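Local atomic coordinates of periplasmic binding protein (Thermotoga lettingae TMO, PDB entry 4RY8), a protein that binds 5-methylthioribose in the cleft between its two lobes and probably delivers it, as a periplasmic solute-binding protein, to a membrane sugar transporter. Residues L20-G25 / R32-A37; A137-V142 / A198-A203; I173-G178 / Q185-A190; S179-T184 / W205-K210; V230-E235 / V248-T253. One frame throughout, in Å; residues are numbered along the deposited sequence. Where two conformers were deposited one is given.

Contact 1 of 5, residues L20-G25 / R32-A37; sequences LVREVG and RYLAGA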
# COMPACT_ATOMS: atom_id res chain seq x y z
N LEU C 20 -12.30 -22.40 17.36
CA LEU C 20 -11.97 -21.02 17.13
C LEU C 20 -11.57 -20.48 18.48
O LEU C 20 -12.39 -20.41 19.40
CB LEU C 20 -13.18 -20.24 16.59
CG LEU C 20 -13.00 -18.73 16.55
CD1 LEU C 20 -11.79 -18.28 15.72
CD2 LEU C 20 -14.23 -18.03 16.02
N VAL C 21 -10.30 -20.13 18.61
CA VAL C 21 -9.78 -19.64 19.88
C VAL C 21 -9.39 -18.20 19.67
O VAL C 21 -8.45 -17.91 18.92
CB VAL C 21 -8.56 -20.45 20.35
CG1 VAL C 21 -8.01 -19.88 21.66
CG2 VAL C 21 -8.96 -21.89 20.54
N ARG C 22 -10.07 -17.29 20.36
CA ARG C 22 -9.90 -15.87 20.16
C ARG C 22 -9.36 -15.18 21.34
O ARG C 22 -9.80 -15.43 22.42
CB ARG C 22 -11.25 -15.21 19.91
CG ARG C 22 -12.11 -15.89 18.85
CD ARG C 22 -13.56 -15.78 19.26
NE ARG C 22 -14.13 -14.57 18.73
CZ ARG C 22 -15.14 -13.89 19.26
NH1 ARG C 22 -15.75 -14.23 20.40
NH2 ARG C 22 -15.54 -12.82 18.60
N GLU C 23 -8.50 -14.20 21.13
CA GLU C 23 -8.03 -13.36 22.23
C GLU C 23 -9.10 -12.37 22.65
O GLU C 23 -9.28 -12.10 23.83
CB GLU C 23 -6.76 -12.60 21.82
CG GLU C 23 -6.05 -11.91 22.99
CD GLU C 23 -4.96 -10.88 22.61
OE1 GLU C 23 -4.53 -10.77 21.43
OE2 GLU C 23 -4.50 -10.14 23.50
N VAL C 24 -9.83 -11.83 21.69
CA VAL C 24 -10.60 -10.62 21.92
C VAL C 24 -11.94 -10.78 21.22
O VAL C 24 -11.99 -11.30 20.12
CB VAL C 24 -9.83 -9.39 21.35
CG1 VAL C 24 -10.73 -8.18 21.14
CG2 VAL C 24 -8.67 -9.04 22.27
N GLY C 25 -13.01 -10.36 21.86
CA GLY C 25 -14.34 -10.46 21.26
C GLY C 25 -15.20 -9.21 21.33
O GLY C 25 -16.33 -9.25 20.87
N ARG C 32 -19.26 -9.64 14.19
CA ARG C 32 -19.64 -9.93 12.82
C ARG C 32 -18.77 -11.04 12.24
O ARG C 32 -19.23 -11.89 11.49
CB ARG C 32 -19.59 -8.66 11.97
CG ARG C 32 -20.73 -7.69 12.29
CD ARG C 32 -22.06 -8.19 11.73
NE ARG C 32 -22.81 -9.01 12.68
CZ ARG C 32 -23.71 -9.92 12.34
NH1 ARG C 32 -24.33 -10.61 13.29
NH2 ARG C 32 -24.00 -10.15 11.06
N TYR C 33 -17.51 -11.05 12.62
CA TYR C 33 -16.57 -12.12 12.22
C TYR C 33 -17.07 -13.44 12.74
O TYR C 33 -17.15 -14.44 12.00
CB TYR C 33 -15.22 -11.78 12.83
CG TYR C 33 -14.13 -12.81 12.72
CD1 TYR C 33 -14.17 -13.99 13.45
CD2 TYR C 33 -13.02 -12.59 11.89
CE1 TYR C 33 -13.12 -14.91 13.38
CE2 TYR C 33 -12.00 -13.53 11.80
CZ TYR C 33 -12.05 -14.68 12.56
OH TYR C 33 -11.01 -15.60 12.48
N LEU C 34 -17.44 -13.44 14.03
CA LEU C 34 -18.03 -14.63 14.67
C LEU C 34 -19.31 -15.09 13.97
O LEU C 34 -19.45 -16.27 13.69
CB LEU C 34 -18.27 -14.39 16.17
CG LEU C 34 -18.79 -15.61 16.93
CD1 LEU C 34 -17.69 -16.65 16.97
CD2 LEU C 34 -19.30 -15.24 18.32
N ALA C 35 -20.22 -14.17 13.66
CA ALA C 35 -21.41 -14.53 12.91
C ALA C 35 -21.02 -15.20 11.58
O ALA C 35 -21.58 -16.23 11.24
CB ALA C 35 -22.31 -13.33 12.66
N GLY C 36 -20.08 -14.60 10.85
CA GLY C 36 -19.57 -15.15 9.62
C GLY C 36 -19.00 -16.56 9.75
O GLY C 36 -19.31 -17.43 8.96
N ALA C 37 -18.18 -16.79 10.77
CA ALA C 37 -17.63 -18.10 11.01
C ALA C 37 -18.78 -19.08 11.20
O ALA C 37 -18.80 -20.14 10.59
CB ALA C 37 -16.68 -18.07 12.25
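Strand 20-22 and helix 32-37, which meet through Leu-20 and Leu-34, run almost exactly antiparallel: their axes make an angle of 173° and approach to 11.8 Å. The CA atoms of Leu-20 and Ala-37 are 8.8 Å apart, so the backbones never meet and the space between them is bridged by side chains. Leu-20 does most of this. Its CG swings away from the backbone N (chi1 170°), which carries the CD2 methyl out to the helix. There CD2 lies 3.8 Å from Leu-34 CD1, and the two leucines cross obliquely. The same methyl sits at the edge of the Tyr-33 ring, near its plane, 4.2 Å from CE1, and Ala-37 CB borders it more loosely at 4.5 Å. One methyl thus touches three residues, Tyr-33, Leu-34 and, a turn on, Ala-37. This is the first strand-to-helix step of a beta-alpha-beta unit, strand 17-22, helix 28-44 and strand 47-52, in the Rossmann-like N-terminal lobe of a periplasmic binding protein. Two residues further along the strand, Arg-22 also points to the helix. Its chain bends at chi2 and chi3, and Leu-34 CB comes over one face of the guanidinium, 4.0 Å from NH2, the two side chains crossing at about a right angle. The charged end is held from the neighbouring strand, where NH1 is hydrogen-bonded to Thr-52 OG1. Helix 28-44 also packs against helix 255-270, where Tyr-33 touches Val-258 and Ala-262, while the Tyr-33 ring also meets that of Phe-102 of the sugar pocket.

Contact 2 of 5, residues A137-V142 / A198-A203; sequences ANVIYV and ANAVLA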
# COMPACT_ATOMS: atom_id res chain seq x y z
N ALA C 137 -0.82 18.73 9.76
CA ALA C 137 -1.84 18.36 10.73
C ALA C 137 -1.21 18.07 12.08
O ALA C 137 -0.11 17.54 12.13
CB ALA C 137 -2.58 17.11 10.31
N ASN C 138 -1.99 18.32 13.14
CA ASN C 138 -1.67 17.93 14.52
C ASN C 138 -2.53 16.73 14.99
O ASN C 138 -3.69 16.88 15.39
CB ASN C 138 -1.89 19.13 15.45
CG ASN C 138 -0.99 20.32 15.12
OD1 ASN C 138 -1.41 21.48 15.20
ND2 ASN C 138 0.24 20.04 14.76
N VAL C 139 -1.95 15.55 14.95
CA VAL C 139 -2.70 14.32 15.03
C VAL C 139 -2.65 13.73 16.41
O VAL C 139 -1.53 13.54 16.98
CB VAL C 139 -2.12 13.28 14.03
CG1 VAL C 139 -2.92 11.98 14.08
CG2 VAL C 139 -2.11 13.86 12.63
N ILE C 140 -3.85 13.41 16.91
CA ILE C 140 -4.06 12.46 18.04
C ILE C 140 -4.15 11.05 17.51
O ILE C 140 -5.06 10.68 16.79
CB ILE C 140 -5.28 12.82 18.91
CG1 ILE C 140 -5.04 14.23 19.52
CG2 ILE C 140 -5.52 11.74 19.99
CD1 ILE C 140 -6.24 14.90 20.14
N TYR C 141 -3.16 10.24 17.85
CA TYR C 141 -3.04 8.87 17.34
C TYR C 141 -3.62 7.91 18.36
O TYR C 141 -3.16 7.86 19.52
CB TYR C 141 -1.56 8.56 17.17
CG TYR C 141 -1.17 7.18 16.66
CD1 TYR C 141 -1.83 6.57 15.59
CD2 TYR C 141 -0.03 6.58 17.12
CE1 TYR C 141 -1.42 5.36 15.12
CE2 TYR C 141 0.38 5.36 16.64
CZ TYR C 141 -0.31 4.77 15.62
OH TYR C 141 0.15 3.60 15.12
N VAL C 142 -4.58 7.10 17.95
CA VAL C 142 -5.19 6.15 18.88
C VAL C 142 -4.87 4.73 18.45
O VAL C 142 -5.37 4.20 17.42
CB VAL C 142 -6.68 6.33 19.02
CG1 VAL C 142 -7.15 5.63 20.28
CG2 VAL C 142 -7.08 7.80 18.98
N ALA C 198 -4.54 20.11 18.47
CA ALA C 198 -4.77 18.90 17.71
C ALA C 198 -5.99 19.14 16.81
O ALA C 198 -6.94 19.78 17.24
CB ALA C 198 -4.99 17.71 18.65
N ASN C 199 -5.92 18.70 15.56
CA ASN C 199 -7.07 18.86 14.63
C ASN C 199 -7.39 17.59 13.80
O ASN C 199 -8.23 17.61 12.91
CB ASN C 199 -6.84 20.05 13.69
CG ASN C 199 -5.57 19.91 12.85
OD1 ASN C 199 -4.79 18.97 13.01
ND2 ASN C 199 -5.33 20.88 12.00
N ALA C 200 -6.72 16.48 14.08
CA ALA C 200 -7.09 15.22 13.42
C ALA C 200 -6.93 14.07 14.37
O ALA C 200 -6.11 14.12 15.27
CB ALA C 200 -6.24 14.99 12.18
N VAL C 201 -7.71 13.02 14.12
CA VAL C 201 -7.58 11.75 14.83
C VAL C 201 -7.36 10.61 13.85
O VAL C 201 -8.06 10.46 12.85
CB VAL C 201 -8.82 11.43 15.69
CG1 VAL C 201 -8.68 10.07 16.39
CG2 VAL C 201 -9.10 12.56 16.65
N LEU C 202 -6.39 9.77 14.17
CA LEU C 202 -6.12 8.56 13.44
C LEU C 202 -6.21 7.41 14.43
O LEU C 202 -5.40 7.26 15.36
CB LEU C 202 -4.75 8.65 12.78
CG LEU C 202 -4.28 7.41 12.04
CD1 LEU C 202 -5.14 7.20 10.80
CD2 LEU C 202 -2.80 7.56 11.69
N ALA C 203 -7.20 6.59 14.23
CA ALA C 203 -7.59 5.53 15.17
C ALA C 203 -7.58 4.22 14.45
O ALA C 203 -8.35 3.99 13.50
CB ALA C 203 -8.97 5.80 15.73
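Ile-140 and Val-142 meet Val-201 and Ala-203 on one face of a parallel strand pair, while Val-139 and Tyr-141 meet Ala-200 and Leu-202 on the other. The pair belongs to the central sheet of the C-terminal lobe, an alpha/beta fold in which 137-142 lies between strands 167-173 and 200-203. On the Leu-202 face, Tyr-141 and Leu-202 lie side by side and point the same way, CD1 to CD2 at 4.1 Å, both with CG turned away from the backbone N. Val-139 slants against Leu-202, its CG1 4.0 Å from Leu-202 CB. The Tyr-141 hydroxyl ends outside the pair, hydrogen-bonded to Asp-154 and Asn-143. On the reverse face, Val-142 CG2 meets Val-201 CG1 at 3.8 Å, and Ile-140 sends CD1 back to Ala-198 CB, in the loop before the second strand, at 3.4 Å, a tight pair. Helix 118-132 covers the Leu-202 face and helix 206-219 the Ala-203 face. Between the strands the backbone bonds become nearly straight at Val-142 N to Leu-202 O (178°). At the other end Asn-199, in the turn before the strand, uses its side chain as a substitute for a backbone acceptor: OD1 takes the N-H of Asn-138 at 2.9 Å, tilted 24° from the carbonyl plane.

Contact 3 of 5, residues I173-G178 / Q185-A190; sequences IGAVTG and QTRMEA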
# COMPACT_ATOMS: atom_id res chain seq x y z
N ILE C 173 -2.80 7.71 22.29
CA ILE C 173 -3.66 7.23 23.38
C ILE C 173 -4.27 5.92 23.01
O ILE C 173 -4.25 5.50 21.81
CB ILE C 173 -4.75 8.27 23.75
CG1 ILE C 173 -5.69 8.51 22.59
CG2 ILE C 173 -4.13 9.59 24.22
CD1 ILE C 173 -6.74 9.55 22.90
N GLY C 174 -4.84 5.28 24.01
CA GLY C 174 -5.55 4.04 23.79
C GLY C 174 -5.04 2.83 24.55
O GLY C 174 -3.83 2.64 24.75
N ALA C 175 -6.01 2.04 25.00
CA ALA C 175 -5.79 0.74 25.59
C ALA C 175 -6.96 -0.14 25.21
O ALA C 175 -8.08 0.34 25.04
CB ALA C 175 -5.66 0.85 27.10
N VAL C 176 -6.69 -1.43 25.10
CA VAL C 176 -7.72 -2.43 24.82
C VAL C 176 -8.17 -3.00 26.16
O VAL C 176 -7.42 -3.69 26.82
CB VAL C 176 -7.16 -3.56 23.93
CG1 VAL C 176 -8.21 -4.66 23.75
CG2 VAL C 176 -6.70 -3.01 22.59
N THR C 177 -9.41 -2.74 26.55
CA THR C 177 -9.83 -2.95 27.93
C THR C 177 -11.00 -3.89 28.14
O THR C 177 -11.26 -4.27 29.26
CB THR C 177 -10.27 -1.62 28.56
OG1 THR C 177 -11.40 -1.10 27.83
CG2 THR C 177 -9.13 -0.61 28.57
N GLY C 178 -11.75 -4.22 27.09
CA GLY C 178 -13.08 -4.77 27.31
C GLY C 178 -14.23 -3.77 27.29
O GLY C 178 -15.39 -4.14 27.09
N GLN C 185 -13.25 7.23 24.88
CA GLN C 185 -13.94 8.50 24.96
C GLN C 185 -13.33 9.34 26.10
O GLN C 185 -13.06 10.53 25.95
CB GLN C 185 -15.42 8.30 25.21
CG GLN C 185 -16.16 9.62 25.13
CD GLN C 185 -17.65 9.47 25.10
OE1 GLN C 185 -18.17 8.41 24.78
NE2 GLN C 185 -18.33 10.52 25.45
N THR C 186 -13.14 8.70 27.23
CA THR C 186 -12.64 9.39 28.42
C THR C 186 -11.27 9.96 28.10
O THR C 186 -11.00 11.12 28.38
CB THR C 186 -12.57 8.43 29.60
OG1 THR C 186 -13.90 8.02 29.92
CG2 THR C 186 -11.98 9.13 30.84
N ARG C 187 -10.40 9.12 27.55
CA ARG C 187 -9.05 9.54 27.18
C ARG C 187 -9.06 10.69 26.19
O ARG C 187 -8.26 11.59 26.29
CB ARG C 187 -8.28 8.36 26.56
CG ARG C 187 -7.93 7.22 27.49
CD ARG C 187 -7.79 5.90 26.70
NE ARG C 187 -6.83 5.03 27.37
CZ ARG C 187 -7.05 4.38 28.52
NH1 ARG C 187 -8.23 4.44 29.13
NH2 ARG C 187 -6.07 3.64 29.04
N MET C 188 -9.96 10.62 25.20
CA MET C 188 -10.01 11.64 24.19
C MET C 188 -10.40 13.00 24.78
O MET C 188 -9.81 14.01 24.37
CB MET C 188 -10.90 11.21 23.02
CG MET C 188 -10.95 12.19 21.87
SD MET C 188 -9.48 12.29 20.82
CE MET C 188 -9.85 13.77 19.89
N GLU C 189 -11.33 13.01 25.76
CA GLU C 189 -11.72 14.24 26.48
C GLU C 189 -10.50 14.91 27.07
O GLU C 189 -10.32 16.14 26.92
CB GLU C 189 -12.67 13.95 27.65
CG GLU C 189 -14.10 13.56 27.32
CD GLU C 189 -14.79 12.94 28.54
OE1 GLU C 189 -14.45 13.29 29.71
OE2 GLU C 189 -15.67 12.09 28.35
N ALA C 190 -9.66 14.10 27.73
CA ALA C 190 -8.41 14.63 28.34
C ALA C 190 -7.38 15.06 27.31
O ALA C 190 -6.75 16.11 27.49
CB ALA C 190 -7.80 13.60 29.32
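Arg-187 lies along the backbone of Gly-174 and Ala-175, its chain extended from CG to NE. Gly-174 N lies at the edge of the guanidinium, near its plane, 3.9 Å from NE, and no hydrogen bond crosses the contact. Further out, NH2 comes to 3.4 Å from Ala-175 CB. At the root of the same side chain, CB is 4.1 Å from Ile-173 CD1. That methyl also rests on the helix backbone beside Met-188 CA and comes within 4.4 Å of its SD. Ile-173 gets there because CG1 stands between its backbone N and carbonyl carbon (chi1 63°), which sends CD1 to the helix. With Arg-187 cut back to an alanine, Gly-174 and the Ala-175 methyl would probably lose the long chain that now lies against them. Behind this shell, the loop is tied to the start of its own helix: Thr-177 OG1 is hydrogen-bonded to Asp-183 OD2 and Ser-179 N, and Thr-177 N to Thr-180 OG1. The contact thus packs a strand-to-helix connection of the C-terminal lobe against the helix it leads into. Strand 137-142 adjoins it, with Ile-140 touching both Ile-173 and Met-188, and helix 206-219 flanks helix 180-194 through Gln-185 and Met-188.

Contact 4 of 5, residues S179-T184 / W205-K210; sequences STAADT and WDEFAK. With SR1 (5-S-methyl-5-thio-alpha-D-ribofuranose), chain G.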
# COMPACT_ATOMS: atom_id res chain seq x y z
N SER C 179 -13.92 -2.50 27.49
CA SER C 179 -14.87 -1.38 27.31
C SER C 179 -14.10 -0.27 26.59
O SER C 179 -13.97 0.88 27.09
CB SER C 179 -15.33 -0.87 28.66
OG SER C 179 -15.82 -1.93 29.40
N THR C 180 -13.52 -0.64 25.46
CA THR C 180 -12.53 0.18 24.78
C THR C 180 -13.11 1.48 24.25
O THR C 180 -12.49 2.52 24.41
CB THR C 180 -11.83 -0.63 23.66
OG1 THR C 180 -10.98 -1.65 24.24
CG2 THR C 180 -11.02 0.26 22.78
N ALA C 181 -14.28 1.44 23.58
CA ALA C 181 -14.91 2.65 23.07
C ALA C 181 -15.16 3.66 24.17
O ALA C 181 -14.77 4.82 24.03
CB ALA C 181 -16.25 2.32 22.34
N ALA C 182 -15.83 3.22 25.26
CA ALA C 182 -16.08 4.06 26.45
C ALA C 182 -14.78 4.55 27.13
O ALA C 182 -14.68 5.72 27.57
CB ALA C 182 -16.95 3.31 27.47
N ASP C 183 -13.78 3.69 27.22
CA ASP C 183 -12.52 4.15 27.82
C ASP C 183 -11.77 5.13 26.90
O ASP C 183 -11.16 6.09 27.38
CB ASP C 183 -11.65 2.96 28.25
CG ASP C 183 -12.33 2.10 29.35
OD1 ASP C 183 -13.12 2.64 30.18
OD2 ASP C 183 -12.07 0.87 29.35
N THR C 184 -11.86 4.93 25.59
CA THR C 184 -11.24 5.85 24.62
C THR C 184 -11.96 7.21 24.60
O THR C 184 -11.37 8.23 24.33
CB THR C 184 -11.25 5.28 23.20
OG1 THR C 184 -10.77 3.92 23.20
CG2 THR C 184 -10.38 6.11 22.28
N TRP C 205 -8.46 1.07 15.17
CA TRP C 205 -9.54 0.05 15.32
C TRP C 205 -10.87 0.81 15.42
O TRP C 205 -10.87 1.86 16.05
CB TRP C 205 -9.22 -0.79 16.60
CG TRP C 205 -10.27 -1.76 17.06
CD1 TRP C 205 -11.22 -2.40 16.31
CD2 TRP C 205 -10.42 -2.23 18.37
NE1 TRP C 205 -11.97 -3.23 17.09
CE2 TRP C 205 -11.50 -3.14 18.37
CE3 TRP C 205 -9.76 -1.97 19.57
CZ2 TRP C 205 -11.93 -3.78 19.53
CZ3 TRP C 205 -10.19 -2.59 20.71
CH2 TRP C 205 -11.24 -3.49 20.70
N ASP C 206 -12.00 0.36 14.81
CA ASP C 206 -13.20 1.15 14.91
C ASP C 206 -13.71 1.40 16.33
O ASP C 206 -14.38 2.40 16.57
CB ASP C 206 -14.38 0.69 13.95
CG ASP C 206 -14.89 -0.73 14.23
OD1 ASP C 206 -14.34 -1.46 15.08
OD2 ASP C 206 -15.91 -1.15 13.58
N GLU C 207 -13.40 0.54 17.29
CA GLU C 207 -13.77 0.78 18.70
C GLU C 207 -13.03 2.00 19.32
O GLU C 207 -13.62 2.76 20.11
CB GLU C 207 -13.57 -0.48 19.54
CG GLU C 207 -14.52 -1.60 19.18
CD GLU C 207 -15.98 -1.24 19.38
OE1 GLU C 207 -16.36 -0.75 20.47
OE2 GLU C 207 -16.76 -1.46 18.45
N PHE C 208 -11.80 2.20 18.92
CA PHE C 208 -11.05 3.39 19.32
C PHE C 208 -11.72 4.62 18.66
O PHE C 208 -11.99 5.63 19.29
CB PHE C 208 -9.61 3.35 18.81
CG PHE C 208 -8.68 2.36 19.49
CD1 PHE C 208 -8.72 2.07 20.86
CD2 PHE C 208 -7.65 1.83 18.75
CE1 PHE C 208 -7.81 1.18 21.39
CE2 PHE C 208 -6.73 0.95 19.29
CZ PHE C 208 -6.81 0.64 20.62
N ALA C 209 -12.00 4.51 17.37
CA ALA C 209 -12.62 5.62 16.61
C ALA C 209 -13.95 6.07 17.23
O ALA C 209 -14.19 7.24 17.40
CB ALA C 209 -12.81 5.22 15.14
N LYS C 210 -14.80 5.11 17.60
CA LYS C 210 -16.14 5.39 18.13
C LYS C 210 -16.03 6.20 19.38
O LYS C 210 -16.70 7.18 19.56
CB LYS C 210 -16.89 4.07 18.41
CG LYS C 210 -16.92 3.11 17.22
CD LYS C 210 -18.26 2.92 16.59
CE LYS C 210 -19.07 1.87 17.33
NZ LYS C 210 -18.44 0.53 17.48
CS SR1 G . -7.46 -5.28 19.23
S SR1 G . -6.92 -5.69 17.59
C5 SR1 G . -8.32 -4.90 16.77
C4 SR1 G . -8.23 -5.04 15.25
O4 SR1 G . -8.17 -6.40 14.99
C1 SR1 G . -8.99 -6.75 13.86
O1 SR1 G . -8.15 -7.23 12.87
C2 SR1 G . -9.74 -5.52 13.37
O2 SR1 G . -9.39 -5.01 12.05
C3 SR1 G . -9.42 -4.52 14.46
O3 SR1 G . -9.14 -3.24 13.91
O HOH W 1 -15.71 -0.96 22.98
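With OG1 of Thr-180 beside the backbone N (chi1 -70°), the CG2 methyl is thrown to the far side of it; Trp-205 extends its indole (chi1 172°), and the two side chains meet from opposite directions. The methyl sits 3.6 Å from Trp-205 CZ3 and 3.5 Å from Phe-208 CD1, touching both rings obliquely, where Trp-205 CE3 lies over the Phe-208 ring. Thr-180 OG1 is hydrogen-bonded to Glu-26. One turn on, Thr-184 crosses Phe-208 at about a right angle, with OG1 at the ring edge and CG2 3.4 Å from Phe-208 O. Its hydroxyl also donates to Thr-180 O at 2.5 Å from above the carbonyl plane, on the face opposite to Thr-184 N, so this oxygen is gripped twice. Between the helices the backbones come very near: Ala-181 CA makes a CA-H...O contact of 3.2 Å with Glu-207 O. A water bridges Ala-181 N and Glu-207 OE1, while OE2 pairs with Lys-210 NZ. Trp-205 is one wall of the sugar pocket. Glu-207 CB lies over the centre of one indole face, and C5 of the bound methylthioribose over the other, 3.6 Å above the plane and offset toward the rim. A serine in place of Trp-205 would probably strip the ribose of this flat wall and leave the Thr-180 methyl without one of its two aromatic neighbours. The two helix starts cross at -41° with axes 7.4 Å apart; Val-142 of strand 137-142 touches both Thr-184 and Phe-208, and Lys-210 touches helix 234-240.

Contact 5 of 5, residues V230-E235 / V248-T253; sequences VDVTTE and VATVGT. With SR1 (5-S-methyl-5-thio-alpha-D-ribofuranose), chain G.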
# COMPACT_ATOMS: atom_id res chain seq x y z
N VAL C 230 -9.85 2.66 10.96
CA VAL C 230 -9.90 1.41 10.31
C VAL C 230 -11.19 0.71 10.72
O VAL C 230 -11.72 0.94 11.83
CB VAL C 230 -8.65 0.60 10.74
CG1 VAL C 230 -8.61 -0.76 10.13
CG2 VAL C 230 -7.41 1.33 10.35
N ASP C 231 -11.61 -0.23 9.88
CA ASP C 231 -12.77 -1.11 10.09
C ASP C 231 -14.04 -0.40 9.66
O ASP C 231 -14.14 0.81 9.66
CB ASP C 231 -12.94 -1.68 11.52
CG ASP C 231 -11.70 -2.39 12.02
OD1 ASP C 231 -11.12 -3.17 11.24
OD2 ASP C 231 -11.29 -2.15 13.19
N VAL C 232 -14.99 -1.21 9.23
CA VAL C 232 -16.32 -0.70 8.88
C VAL C 232 -17.36 -1.73 9.36
O VAL C 232 -17.14 -2.97 9.28
CB VAL C 232 -16.38 -0.35 7.39
CG1 VAL C 232 -16.17 -1.59 6.53
CG2 VAL C 232 -17.68 0.39 7.04
N THR C 233 -18.44 -1.21 9.92
CA THR C 233 -19.61 -2.00 10.31
C THR C 233 -20.82 -1.10 10.07
O THR C 233 -20.67 0.07 9.73
CB THR C 233 -19.60 -2.39 11.80
OG1 THR C 233 -19.74 -1.22 12.60
CG2 THR C 233 -18.33 -3.14 12.20
N THR C 234 -22.03 -1.64 10.25
CA THR C 234 -23.24 -0.82 10.18
C THR C 234 -23.23 0.25 11.28
O THR C 234 -23.54 1.42 11.00
CB THR C 234 -24.49 -1.69 10.25
OG1 THR C 234 -24.54 -2.46 9.04
CG2 THR C 234 -25.74 -0.85 10.38
N GLU C 235 -22.82 -0.11 12.49
CA GLU C 235 -22.63 0.89 13.54
C GLU C 235 -21.72 2.04 13.09
O GLU C 235 -22.04 3.21 13.28
CB GLU C 235 -22.08 0.24 14.82
CG GLU C 235 -23.15 -0.50 15.60
CD GLU C 235 -22.59 -1.34 16.72
OE1 GLU C 235 -21.37 -1.25 17.03
OE2 GLU C 235 -23.40 -2.09 17.30
N VAL C 248 -14.53 11.12 8.85
CA VAL C 248 -14.53 11.36 7.37
C VAL C 248 -14.14 10.17 6.46
O VAL C 248 -14.58 10.10 5.31
CB VAL C 248 -13.74 12.63 6.97
CG1 VAL C 248 -14.39 13.87 7.59
CG2 VAL C 248 -12.32 12.55 7.38
N ALA C 249 -13.37 9.23 6.98
CA ALA C 249 -12.98 8.06 6.24
C ALA C 249 -12.56 6.92 7.16
O ALA C 249 -12.08 7.16 8.29
CB ALA C 249 -11.83 8.40 5.29
N THR C 250 -12.78 5.71 6.67
CA THR C 250 -12.25 4.49 7.25
C THR C 250 -11.80 3.56 6.11
O THR C 250 -12.26 3.65 4.94
CB THR C 250 -13.31 3.78 8.18
OG1 THR C 250 -12.71 2.75 8.98
CG2 THR C 250 -14.43 3.14 7.37
N VAL C 251 -10.89 2.69 6.45
CA VAL C 251 -10.37 1.69 5.57
C VAL C 251 -10.65 0.33 6.20
O VAL C 251 -10.30 0.05 7.35
CB VAL C 251 -8.86 1.96 5.36
CG1 VAL C 251 -8.16 0.73 4.79
CG2 VAL C 251 -8.74 3.18 4.42
N GLY C 252 -11.30 -0.55 5.44
CA GLY C 252 -11.58 -1.88 5.98
C GLY C 252 -12.10 -2.94 5.05
O GLY C 252 -12.08 -2.78 3.82
N THR C 253 -12.56 -4.04 5.67
CA THR C 253 -13.05 -5.24 4.99
C THR C 253 -14.39 -5.63 5.60
O THR C 253 -14.76 -5.17 6.69
CB THR C 253 -12.16 -6.48 5.26
OG1 THR C 253 -12.21 -6.79 6.65
CG2 THR C 253 -10.73 -6.25 4.84
CS SR1 G . -7.46 -5.28 19.23
S SR1 G . -6.92 -5.69 17.59
C5 SR1 G . -8.32 -4.90 16.77
C4 SR1 G . -8.23 -5.04 15.25
O4 SR1 G . -8.17 -6.40 14.99
C1 SR1 G . -8.99 -6.75 13.86
O1 SR1 G . -8.15 -7.23 12.87
C2 SR1 G . -9.74 -5.52 13.37
O2 SR1 G . -9.39 -5.01 12.05
C3 SR1 G . -9.42 -4.52 14.46
O3 SR1 G . -9.14 -3.24 13.91
O HOH W 2 -11.32 -3.88 8.70
O HOH W 3 -17.17 -5.98 9.05
O HOH W 4 -14.28 -4.25 9.35
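Thr-250 OG1 donates to Asp-231 O at 2.5 Å, tilted 28° from the carbonyl plane, and Asp-231 N donates to Val-251 O at 2.9 Å. Both its backbone N and its O are thus tied to strand 247-252, leaving its carboxylate to the sugar. Its two oxygens take one hydroxyl each from the methylthioribose: O2 donates to OD1 at 2.7 Å and O3 to OD2 at 2.5 Å. OD2 also receives the N-H of Asp-206, which helps to fix the carboxylate. A water joins OD1 to Thr-253 N, and another links Val-232 N to Thr-253 O. The segments belong to the beta-alpha-beta unit of strand 226-230, helix 234-240 and strand 247-252, whose C-terminal strand ends present ligand-binding loops, as usual in parallel alpha/beta folds. Val-230 pairs with Val-251 in parallel register, its CA touching Val-251 O. Next to Asp-231, Gly-252 leaves room where a side chain would press on Asp-231 CA and Val-232 N. Val-232 packs CB against Thr-250 CG2 at 4.0 Å; its CG1 lies 3.9 Å from Thr-253 O, while Ile-286 of strand 284-287 touches the valine from the neighbouring edge strand.

In the fold
Contact 1 belongs to the N-terminal lobe and contacts 2 to 5 to the other lobe, the sugar lying between. Contacts 1, 2, 4 and 5 are buried; contact 3 is at the surface. Contacts 3 and 4 share helix 180-194, and contacts 2 and 5 reach one sheet, where Ala-203 O and Val-230 N probably bond. Contact 2 is backbone bonding with apolar faces, contact 1 almost purely apolar, and contact 3 van der Waals contact along an arginine chain. Contacts 4 and 5 both touch the ligand, one through an indole face, the other through a carboxylate, and Asp-206 N joins them.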